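Local coordinates for protein alcohol dehydrogenase (Thermus thermophilus, PDB 2EIH) that probably acts as a zinc-containing, NAD-dependent alcohol dehydrogenase, an oxidoreductase of the medium-chain type, at residues Gly90-Cys93 with Arg98-Ala101. Residues are numbered along the deposited sequence; the frame is centred on the assembly and turned at random.
Sequences GLSC and RCLA. With ZN (zinc ion), chain C.
Cys-93 and Cys-99 meet through a zinc ion that both thiolates bind, and metal coordination carries most of this contact. Cys-93 SG lies 2.5 Å from the zinc, and Cys-99 SG lies 2.4 Å from it. The two sulfurs, 4.3 Å apart as SG to SG, open an angle of about 122° at the metal, somewhat wider than the tetrahedral value. They also arrive differently: the CB-SG-zinc angle is near 122° at Cys-93 but distinctly tighter at Cys-99. In Cys-99, SG lies anti to the carbonyl carbon (chi1 -81°), which sends the sulfur off the short helix 97-100 toward the loop that follows strand 84-91. Cys-96 adds a further sulfur to the zinc, and Cys-107, whose side chain lies beside that of Cys-99, is the fourth cysteine of the site.

Van der Waals packing supplies the rest. Ser-92 presses its CB against Cys-99 SG at 3.3 Å, a tight approach, while its OG passes the same sulfur at 3.4 Å. The hydroxyl has its hydrogen bond elsewhere, with Lys-294 NZ, which also bonds Gly-90 O and so helps to fix the serine hydroxyl in place. One residue on, the backbone N of Cys-93 lies 3.9 Å from Cys-99 SG. No hydrogen bond joins the two segments directly, and they bury just 107 Å² between them, so the metal is their main link.

At the end of the helix, Leu-100 and Ala-101 pack on Ser-295 of the second subunit, bringing the zinc loop close to a subunit interface. Four cysteines with two, two and seven residues between them around one zinc are the signature of the structural zinc lobe in medium-chain alcohol dehydrogenases, here carried by the GroES-like domain.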
# COMPACT_ATOMS: atom_id res chain seq x y z
N GLY A 90 -25.52 1.20 -2.43
CA GLY A 90 -24.98 1.01 -1.09
C GLY A 90 -25.57 1.88 0.01
O GLY A 90 -25.39 3.10 0.00
N LEU A 91 -26.26 1.25 0.96
CA LEU A 91 -26.85 1.98 2.08
C LEU A 91 -26.14 1.68 3.40
O LEU A 91 -25.98 0.53 3.80
CB LEU A 91 -28.33 1.63 2.23
CG LEU A 91 -29.27 2.23 1.18
CD1 LEU A 91 -28.86 1.76 -0.20
CD2 LEU A 91 -30.70 1.79 1.48
N SER A 92 -25.71 2.74 4.07
CA SER A 92 -25.00 2.62 5.34
C SER A 92 -25.47 3.74 6.26
O SER A 92 -26.28 4.58 5.87
CB SER A 92 -23.49 2.73 5.10
OG SER A 92 -23.19 3.91 4.37
N CYS A 93 -24.95 3.77 7.49
CA CYS A 93 -25.36 4.80 8.45
C CYS A 93 -24.52 6.07 8.36
O CYS A 93 -24.91 7.11 8.88
CB CYS A 93 -25.31 4.25 9.88
SG CYS A 93 -23.64 3.92 10.51
N ARG A 98 -16.30 2.34 10.10
CA ARG A 98 -16.24 1.81 8.74
C ARG A 98 -16.74 2.82 7.70
O ARG A 98 -16.11 2.99 6.65
CB ARG A 98 -17.05 0.51 8.64
CG ARG A 98 -16.37 -0.69 9.27
CD ARG A 98 -15.01 -0.93 8.63
NE ARG A 98 -14.54 -2.30 8.84
CZ ARG A 98 -13.43 -2.80 8.31
NH1 ARG A 98 -13.08 -4.05 8.55
NH2 ARG A 98 -12.66 -2.04 7.54
N CYS A 99 -17.85 3.48 7.99
CA CYS A 99 -18.41 4.48 7.08
C CYS A 99 -17.54 5.72 6.93
O CYS A 99 -17.32 6.19 5.81
CB CYS A 99 -19.81 4.91 7.52
SG CYS A 99 -21.09 3.76 7.05
N LEU A 100 -17.04 6.25 8.04
CA LEU A 100 -16.20 7.44 7.95
C LEU A 100 -14.88 7.16 7.24
O LEU A 100 -14.20 8.09 6.81
CB LEU A 100 -15.92 8.03 9.34
CG LEU A 100 -16.97 8.97 9.96
CD1 LEU A 100 -17.77 9.68 8.86
CD2 LEU A 100 -17.90 8.19 10.85
N ALA A 101 -14.53 5.88 7.10
CA ALA A 101 -13.30 5.47 6.43
C ALA A 101 -13.55 5.19 4.95
O ALA A 101 -12.62 4.85 4.21
CB ALA A 101 -12.71 4.23 7.11
ZN ZN C . -21.90 2.81 9.14